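Local structure of putative enoyl-CoA hydratase (3GKB) at residues Leu67-Met72 against Ala265-Leu270; Lys116-Gly121 against Ala175-Ala180; Pro89-Val94 against Asp228-Leu233. The protein probably acts on acyl-CoA thioesters as an enoyl-CoA hydratase of the crotonase-like family, although its own substrate has not been established. All blocks are in the same frame, centred on the assembly; numbering follows the deposited sequence.

Contact 1 of 3, residues Leu67-Met72 against Ala265-Leu270; sequences LAHVDM and AGERDL
His69 and Glu267 meet by hydrogen bonding: NE2 of His69 donates to OE2 of Glu267 over 2.6 Å, nearly straight at 161°. The oxygen lies at the ring edge and is met on its syn side, though somewhat out of the carboxylate plane, while ring and carboxylate are turned 40° against each other. With its CG between the backbone N and the carbonyl carbon (chi1 54°), His69 also turns ND1 back on its own loop, where it donates to Val70 O at 2.8 Å, approaching from above the carbonyl plane. The second carboxylate oxygen works through water: one molecule donates to both Glu267 OE1 (2.7 Å) and Ala68 O (2.8 Å). Van der Waals contact is sparser. Leu270 CD2 comes obliquely upon His69 CD2 at 3.5 Å, and the Ala68 methyl lies against Glu267 OE1. Replacing the imidazole by the methyl of an alanine is likely to leave Glu267 OE2 without this donor and a gap beside Leu270. Since OE2 also accepts from the backbone N of Gln262, the carboxylate is gripped by two protein N-H groups and a water, and the imidazole, bonded through both nitrogens, is fixed in rotation while tying the loop to helix 264-268.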
loop_
_atom_site.group_PDB
_atom_site.type_symbol
_atom_site.label_atom_id
_atom_site.label_comp_id
_atom_site.label_asym_id
_atom_site.label_seq_id
_atom_site.Cartn_x
_atom_site.Cartn_y
_atom_site.Cartn_z
ATOM N N LEU B 67 -8.273 15.931 -17.755
ATOM C CA LEU B 67 -9.740 15.927 -17.767
ATOM C C LEU B 67 -10.190 16.707 -16.542
ATOM O O LEU B 67 -9.840 16.358 -15.450
ATOM C CB LEU B 67 -10.324 14.529 -17.713
ATOM C CG LEU B 67 -10.217 13.668 -18.978
ATOM C CD1 LEU B 67 -10.655 12.198 -18.649
ATOM C CD2 LEU B 67 -11.012 14.276 -20.172
ATOM N N ALA B 68 -10.907 17.792 -16.755
ATOM C CA ALA B 68 -11.209 18.736 -15.680
ATOM C C ALA B 68 -12.012 18.092 -14.560
ATOM O O ALA B 68 -11.675 18.241 -13.396
ATOM C CB ALA B 68 -11.955 19.917 -16.232
ATOM N N HIS B 69 -13.075 17.395 -14.962
ATOM C CA HIS B 69 -14.117 16.785 -14.125
ATOM C C HIS B 69 -15.338 16.587 -15.027
ATOM O O HIS B 69 -15.312 16.974 -16.188
ATOM C CB HIS B 69 -14.472 17.624 -12.868
ATOM C CG HIS B 69 -14.839 19.041 -13.166
ATOM N ND1 HIS B 69 -16.047 19.392 -13.736
ATOM C CD2 HIS B 69 -14.138 20.193 -13.023
ATOM C CE1 HIS B 69 -16.084 20.704 -13.901
ATOM N NE2 HIS B 69 -14.929 21.212 -13.500
ATOM N N VAL B 70 -16.387 15.977 -14.490
ATOM C CA VAL B 70 -17.626 15.799 -15.236
ATOM C C VAL B 70 -18.334 17.143 -15.410
ATOM O O VAL B 70 -18.343 17.978 -14.516
ATOM C CB VAL B 70 -18.537 14.765 -14.529
ATOM C CG1 VAL B 70 -19.923 14.728 -15.170
ATOM C CG2 VAL B 70 -17.884 13.366 -14.588
ATOM N N ASP B 71 -18.918 17.320 -16.577
ATOM C CA ASP B 71 -19.636 18.527 -16.942
ATOM C C ASP B 71 -20.679 18.843 -15.875
ATOM O O ASP B 71 -21.557 18.042 -15.556
ATOM C CB ASP B 71 -20.285 18.308 -18.310
ATOM C CG ASP B 71 -21.101 19.512 -18.787
ATOM O OD1 ASP B 71 -21.010 20.602 -18.157
ATOM O OD2 ASP B 71 -21.850 19.322 -19.786
ATOM N N MET B 72 -20.567 20.024 -15.304
ATOM C CA MET B 72 -21.454 20.416 -14.206
ATOM C C MET B 72 -22.897 20.683 -14.703
ATOM O O MET B 72 -23.819 20.787 -13.903
ATOM C CB MET B 72 -20.870 21.647 -13.513
ATOM C CG MET B 72 -19.633 21.333 -12.581
ATOM S SD MET B 72 -18.606 22.819 -12.178
ATOM C CE MET B 72 -19.557 23.595 -10.938
ATOM N N ALA B 265 -9.456 29.909 -16.193
ATOM C CA ALA B 265 -9.101 30.641 -14.899
ATOM C C ALA B 265 -9.786 30.045 -13.658
ATOM O O ALA B 265 -9.179 29.955 -12.577
ATOM C CB ALA B 265 -9.393 32.124 -15.023
ATOM N N GLY B 266 -11.045 29.652 -13.819
ATOM C CA GLY B 266 -11.840 29.072 -12.747
ATOM C C GLY B 266 -11.349 27.695 -12.360
ATOM O O GLY B 266 -11.314 27.339 -11.182
ATOM N N GLU B 267 -10.943 26.904 -13.346
ATOM C CA GLU B 267 -10.457 25.550 -13.058
ATOM C C GLU B 267 -9.044 25.495 -12.490
ATOM O O GLU B 267 -8.674 24.523 -11.840
ATOM C CB GLU B 267 -10.512 24.691 -14.315
ATOM C CG GLU B 267 -11.915 24.434 -14.839
ATOM C CD GLU B 267 -12.690 23.396 -14.028
ATOM O OE1 GLU B 267 -12.090 22.434 -13.509
ATOM O OE2 GLU B 267 -13.913 23.535 -13.921
ATOM N N ARG B 268 -8.237 26.525 -12.708
ATOM C CA ARG B 268 -6.844 26.465 -12.302
ATOM C C ARG B 268 -6.716 26.166 -10.786
ATOM O O ARG B 268 -5.975 25.264 -10.388
ATOM C CB ARG B 268 -6.106 27.760 -12.661
ATOM C CG ARG B 268 -4.596 27.732 -12.294
ATOM C CD ARG B 268 -3.796 28.814 -13.063
ATOM N NE ARG B 268 -4.068 28.713 -14.498
ATOM C CZ ARG B 268 -4.550 29.685 -15.274
ATOM N NH1 ARG B 268 -4.782 30.913 -14.814
ATOM N NH2 ARG B 268 -4.776 29.434 -16.557
ATOM N N ASP B 269 -7.484 26.905 -9.976
ATOM C CA ASP B 269 -7.599 26.653 -8.544
ATOM C C ASP B 269 -9.061 26.385 -8.219
ATOM O O ASP B 269 -9.701 27.129 -7.466
ATOM C CB ASP B 269 -7.063 27.861 -7.721
ATOM C CG ASP B 269 -7.115 27.640 -6.186
ATOM O OD1 ASP B 269 -7.284 26.482 -5.700
ATOM O OD2 ASP B 269 -6.967 28.658 -5.452
ATOM N N LEU B 270 -9.594 25.302 -8.778
ATOM C CA LEU B 270 -10.999 24.974 -8.553
ATOM C C LEU B 270 -11.312 24.790 -7.065
ATOM O O LEU B 270 -12.440 25.079 -6.625
ATOM C CB LEU B 270 -11.424 23.747 -9.385
ATOM C CG LEU B 270 -12.900 23.370 -9.418
ATOM C CD1 LEU B 270 -13.751 24.529 -10.013
ATOM C CD2 LEU B 270 -13.108 22.067 -10.198
HETATM O O HOH W 1 -10.193 20.586 -12.957
#

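Contact 2 of 3, residues Lys116-Gly121 against Ala175-Ala180; sequences KARGGG and ADLFDA
Leu177 reaches across to Lys116 and Arg118, lays CD1 against Arg118 and wedges CD2 between the two. These two residues lie two positions apart on strand 116-118, and each crosses the leucine at about a right angle. CD1 approaches the guanidinium end of Arg118 obliquely, 3.8 Å from NE. CD2 belongs to both neighbours: it is 3.9 Å from Arg118 NH2 and 3.9 Å from Lys116 CE. The leucine gets there with CG anti to its backbone N (chi1 -174°), which carries the fork out from the loop toward the strand.

The two basic chains differ in shape. Arg118 runs extended from CG to NE, whereas Lys116 bends at its last torsion (chi4 65°), at the methylene that touches Leu177. The contact is therefore made by methyl groups on lysine methylenes and, obliquely, on the guanidinium group, with no hydrogen bond between the segments. The polar end of Arg118 is held elsewhere: NE forms a salt bridge with Glu271, and NH2 donates to Arg268 O. Glu271 also touches Leu177, so this leucine and arginine share a neighbour on helix 270-280.

Just past Arg118 the chain turns through Gly119, at positive phi, into helix 120-127, and Gly121 N returns to Arg118 O at 2.8 Å. On the other segment, Asp176 forms a salt bridge with Arg204 of a second subunit. Leu177, just before the weakly bonded strand 178-179, reaches over to strand 116-118; strand 139-141 lies between these two in a small sheet. The arrangement is consistent with the crotonase fold, in which a small second sheet packs beside the main one and a glycine turn leads into the helix whose N-terminus lines the active site.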
loop_
_atom_site.group_PDB
_atom_site.type_symbol
_atom_site.label_atom_id
_atom_site.label_comp_id
_atom_site.label_asym_id
_atom_site.label_seq_id
_atom_site.Cartn_x
_atom_site.Cartn_y
_atom_site.Cartn_z
ATOM N N LYS B 116 -3.729 18.782 -14.894
ATOM C CA LYS B 116 -4.674 18.561 -13.809
ATOM C C LYS B 116 -5.843 17.666 -14.214
ATOM O O LYS B 116 -6.443 17.839 -15.292
ATOM C CB LYS B 116 -5.224 19.896 -13.286
ATOM C CG LYS B 116 -4.180 20.785 -12.641
ATOM C CD LYS B 116 -4.672 22.209 -12.595
ATOM C CE LYS B 116 -3.736 23.138 -11.847
ATOM N NZ LYS B 116 -2.444 23.266 -12.545
ATOM N N ALA B 117 -6.164 16.733 -13.312
ATOM C CA ALA B 117 -7.322 15.859 -13.449
ATOM C C ALA B 117 -8.055 15.853 -12.123
ATOM O O ALA B 117 -7.463 15.574 -11.091
ATOM C CB ALA B 117 -6.887 14.427 -13.830
ATOM N N ARG B 118 -9.332 16.215 -12.149
ATOM C CA ARG B 118 -10.130 16.260 -10.953
ATOM C C ARG B 118 -11.454 15.514 -11.127
ATOM O O ARG B 118 -11.945 15.305 -12.257
ATOM C CB ARG B 118 -10.409 17.681 -10.496
ATOM C CG ARG B 118 -9.187 18.498 -10.137
ATOM C CD ARG B 118 -9.644 19.843 -9.677
ATOM N NE ARG B 118 -8.615 20.788 -9.243
ATOM C CZ ARG B 118 -8.081 21.749 -10.005
ATOM N NH1 ARG B 118 -8.379 21.835 -11.284
ATOM N NH2 ARG B 118 -7.235 22.634 -9.472
ATOM N N GLY B 119 -12.010 15.093 -9.999
ATOM C CA GLY B 119 -13.272 14.345 -9.969
ATOM C C GLY B 119 -13.258 13.138 -10.867
ATOM O O GLY B 119 -12.360 12.291 -10.785
ATOM N N GLY B 120 -14.217 13.090 -11.778
ATOM C CA GLY B 120 -14.254 12.032 -12.771
ATOM C C GLY B 120 -12.992 11.884 -13.606
ATOM O O GLY B 120 -12.671 10.779 -14.046
ATOM N N GLY B 121 -12.269 12.984 -13.832
ATOM C CA GLY B 121 -10.961 12.902 -14.499
ATOM C C GLY B 121 -9.956 12.143 -13.654
ATOM O O GLY B 121 -9.130 11.374 -14.180
ATOM N N ALA B 175 -10.115 17.122 -0.202
ATOM C CA ALA B 175 -10.415 17.573 -1.564
ATOM C C ALA B 175 -9.303 18.452 -2.159
ATOM O O ALA B 175 -9.556 19.246 -3.041
ATOM C CB ALA B 175 -11.767 18.307 -1.625
ATOM N N ASP B 176 -8.076 18.275 -1.709
ATOM C CA ASP B 176 -6.994 19.076 -2.215
ATOM C C ASP B 176 -6.415 18.502 -3.494
ATOM O O ASP B 176 -6.638 17.350 -3.818
ATOM C CB ASP B 176 -5.926 19.227 -1.151
ATOM C CG ASP B 176 -6.326 20.219 -0.072
ATOM O OD1 ASP B 176 -6.942 21.271 -0.418
ATOM O OD2 ASP B 176 -6.016 19.944 1.106
ATOM N N LEU B 177 -5.709 19.350 -4.228
ATOM C CA LEU B 177 -5.033 18.934 -5.442
ATOM C C LEU B 177 -3.685 18.384 -5.021
ATOM O O LEU B 177 -2.842 19.131 -4.458
ATOM C CB LEU B 177 -4.863 20.127 -6.386
ATOM C CG LEU B 177 -4.290 19.767 -7.756
ATOM C CD1 LEU B 177 -5.302 19.020 -8.530
ATOM C CD2 LEU B 177 -3.818 21.068 -8.498
ATOM N N PHE B 178 -3.513 17.078 -5.205
ATOM C CA PHE B 178 -2.283 16.373 -4.868
ATOM C C PHE B 178 -1.285 16.508 -6.002
ATOM O O PHE B 178 -1.635 16.363 -7.151
ATOM C CB PHE B 178 -2.577 14.891 -4.593
ATOM C CG PHE B 178 -3.203 14.666 -3.270
ATOM C CD1 PHE B 178 -2.479 14.076 -2.231
ATOM C CD2 PHE B 178 -4.492 15.091 -3.021
ATOM C CE1 PHE B 178 -3.050 13.904 -0.993
ATOM C CE2 PHE B 178 -5.065 14.929 -1.749
ATOM C CZ PHE B 178 -4.333 14.333 -0.748
ATOM N N ASP B 179 -0.037 16.818 -5.677
ATOM C CA ASP B 179 0.983 16.845 -6.710
ATOM C C ASP B 179 1.405 15.430 -7.100
ATOM O O ASP B 179 1.054 14.449 -6.448
ATOM C CB ASP B 179 2.174 17.725 -6.319
ATOM C CG ASP B 179 2.934 17.230 -5.108
ATOM O OD1 ASP B 179 2.960 16.031 -4.788
ATOM O OD2 ASP B 179 3.540 18.095 -4.440
ATOM N N ALA B 180 2.118 15.312 -8.202
ATOM C CA ALA B 180 2.510 14.000 -8.715
ATOM C C ALA B 180 3.325 13.177 -7.738
ATOM O O ALA B 180 3.104 11.977 -7.610
ATOM C CB ALA B 180 3.281 14.140 -10.058
#

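Contact 3 of 3, residues Pro89-Val94 against Asp228-Leu233; sequences PADVNV and DLKEGL
Asp91 and Lys230 make the closest approach here, and it is a loose one. The lysine, extended through all its torsions (chi1 179°), passes the carboxylate obliquely, so that Asp91 OD2 lies nearer to Lys230 CE, at 3.3 Å, than to NZ, at 3.8 Å. The salt bridge is thus long, more a charge attraction alongside the chain than a close ion pair, and both residues are exposed to solvent. Beside the salt bridge a water links the backbones, donating to Asp91 O at 2.6 Å and to Lys230 O at 2.9 Å; it joins the turn to the first turn of helix 230-243 more closely than the side chains do.

The opposite character appears at Leu233, which is buried. Its CB points toward the loop, yet even here the approach is modest: Leu233 CD1 is 4.7 Å from Val92 CG2. Both also touch Glu100 of helix 96-103, which lies beside them. Firmer polar ties surround this inner side. Asn93 ND2 donates to Asn237 OD1 and Gly152 O, and Leu233 O accepts from Gln96 NE2.

The loop owes its shape to a type II beta turn from Pro89 to Val92, closed by a weak bond of 3.3 Å from Val92 N to Pro89 O. Asp91 sits at the third position with the positive phi (68°) of such a turn, and its CB bond points toward the helix segment. After the turn, Asn93 OD1 caps Gln96 N. The arrangement is that of a turn leading into a side-chain-capped helix, here helix 96-103, laid against the beginning of helix 230-243 at the protein surface.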
loop_
_atom_site.group_PDB
_atom_site.type_symbol
_atom_site.label_atom_id
_atom_site.label_comp_id
_atom_site.label_asym_id
_atom_site.label_seq_id
_atom_site.Cartn_x
_atom_site.Cartn_y
_atom_site.Cartn_z
ATOM N N PRO B 89 -23.288 -1.294 -17.411
ATOM C CA PRO B 89 -23.351 -2.673 -16.922
ATOM C C PRO B 89 -24.170 -2.802 -15.655
ATOM O O PRO B 89 -24.450 -1.806 -14.973
ATOM C CB PRO B 89 -21.882 -3.041 -16.640
ATOM C CG PRO B 89 -21.058 -1.917 -17.135
ATOM C CD PRO B 89 -21.939 -0.721 -17.221
ATOM N N ALA B 90 -24.581 -4.030 -15.360
ATOM C CA ALA B 90 -25.308 -4.329 -14.127
ATOM C C ALA B 90 -24.518 -3.833 -12.920
ATOM O O ALA B 90 -23.316 -4.034 -12.864
ATOM C CB ALA B 90 -25.542 -5.819 -13.990
ATOM N N ASP B 91 -25.213 -3.193 -11.977
ATOM C CA ASP B 91 -24.635 -2.832 -10.663
ATOM C C ASP B 91 -23.541 -1.767 -10.764
ATOM O O ASP B 91 -22.712 -1.628 -9.856
ATOM C CB ASP B 91 -24.050 -4.059 -9.957
ATOM C CG ASP B 91 -25.048 -5.192 -9.811
ATOM O OD1 ASP B 91 -26.165 -4.928 -9.315
ATOM O OD2 ASP B 91 -24.684 -6.335 -10.190
ATOM N N VAL B 92 -23.553 -1.022 -11.865
ATOM C CA VAL B 92 -22.591 0.038 -12.126
ATOM C C VAL B 92 -23.398 1.243 -12.636
ATOM O O VAL B 92 -24.185 1.122 -13.581
ATOM C CB VAL B 92 -21.543 -0.418 -13.192
ATOM C CG1 VAL B 92 -20.700 0.757 -13.716
ATOM C CG2 VAL B 92 -20.709 -1.592 -12.677
ATOM N N ASN B 93 -23.233 2.396 -11.988
ATOM C CA ASN B 93 -23.926 3.602 -12.445
ATOM C C ASN B 93 -23.271 4.219 -13.672
ATOM O O ASN B 93 -22.168 3.799 -14.088
ATOM C CB ASN B 93 -24.155 4.591 -11.304
ATOM C CG ASN B 93 -22.904 5.386 -10.938
ATOM O OD1 ASN B 93 -22.105 5.737 -11.793
ATOM N ND2 ASN B 93 -22.782 5.729 -9.662
ATOM N N VAL B 94 -23.954 5.208 -14.239
ATOM C CA VAL B 94 -23.563 5.817 -15.523
ATOM C C VAL B 94 -22.146 6.431 -15.495
ATOM O O VAL B 94 -21.426 6.399 -16.475
ATOM C CB VAL B 94 -24.642 6.847 -16.010
ATOM C CG1 VAL B 94 -24.597 8.143 -15.198
ATOM C CG2 VAL B 94 -24.471 7.138 -17.482
ATOM N N ASP B 228 -12.112 -7.246 -7.617
ATOM C CA ASP B 228 -13.529 -7.442 -7.380
ATOM C C ASP B 228 -14.024 -6.236 -6.582
ATOM O O ASP B 228 -13.734 -6.134 -5.382
ATOM C CB ASP B 228 -13.734 -8.732 -6.582
ATOM C CG ASP B 228 -15.161 -8.909 -6.095
ATOM O OD1 ASP B 228 -16.069 -8.166 -6.552
ATOM O OD2 ASP B 228 -15.359 -9.805 -5.240
ATOM N N LEU B 229 -14.718 -5.313 -7.254
ATOM C CA LEU B 229 -15.247 -4.097 -6.594
ATOM C C LEU B 229 -16.788 -4.004 -6.576
ATOM O O LEU B 229 -17.353 -2.929 -6.319
ATOM C CB LEU B 229 -14.673 -2.829 -7.268
ATOM C CG LEU B 229 -13.153 -2.739 -7.392
ATOM C CD1 LEU B 229 -12.707 -1.433 -8.076
ATOM C CD2 LEU B 229 -12.475 -2.853 -6.038
ATOM N N LYS B 230 -17.482 -5.100 -6.857
ATOM C CA LYS B 230 -18.928 -5.021 -7.040
ATOM C C LYS B 230 -19.634 -4.396 -5.826
ATOM O O LYS B 230 -20.415 -3.449 -5.951
ATOM C CB LYS B 230 -19.520 -6.417 -7.276
ATOM C CG LYS B 230 -21.004 -6.377 -7.456
ATOM C CD LYS B 230 -21.585 -7.772 -7.538
ATOM C CE LYS B 230 -23.078 -7.720 -7.699
ATOM N NZ LYS B 230 -23.616 -9.092 -7.878
ATOM N N GLU B 231 -19.356 -4.934 -4.643
ATOM C CA GLU B 231 -20.037 -4.433 -3.431
ATOM C C GLU B 231 -19.618 -3.012 -3.084
ATOM O O GLU B 231 -20.452 -2.192 -2.672
ATOM C CB GLU B 231 -19.803 -5.374 -2.252
ATOM C CG GLU B 231 -20.576 -6.707 -2.399
ATOM C CD GLU B 231 -22.043 -6.547 -2.854
ATOM O OE1 GLU B 231 -22.853 -5.890 -2.157
ATOM O OE2 GLU B 231 -22.406 -7.132 -3.894
ATOM N N GLY B 232 -18.340 -2.703 -3.285
ATOM C CA GLY B 232 -17.851 -1.347 -3.001
ATOM C C GLY B 232 -18.463 -0.309 -3.914
ATOM O O GLY B 232 -18.804 0.793 -3.463
ATOM N N LEU B 233 -18.601 -0.651 -5.197
ATOM C CA LEU B 233 -19.183 0.285 -6.163
ATOM C C LEU B 233 -20.664 0.530 -5.862
ATOM O O LEU B 233 -21.142 1.647 -5.926
ATOM C CB LEU B 233 -18.963 -0.202 -7.592
ATOM C CG LEU B 233 -17.528 -0.157 -8.099
ATOM C CD1 LEU B 233 -17.425 -0.972 -9.389
ATOM C CD2 LEU B 233 -17.009 1.295 -8.292
HETATM O O HOH W 2 -20.858 -3.007 -8.737
#

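How the contacts relate
Contacts 1 and 2 form one continuous region, their centres 10 Å apart, and Arg118 is the joint: its CB packs 3.2 Å from Ala68 O. Contact 3 stands apart, its centre about 26 Å from that of contact 1 and about 23 Å from that of contact 2, on the other side of the chain's centre from contact 1. Along the chain the contacts are nested, 2 within 3 and 3 within 1. The general principle is that distant loops converge on one site: Val70 N and Gly120 N lie 4.5 Å apart, consistent with the backbone oxyanion hole of crotonase relatives, so contacts 1 and 2 probably border the active site.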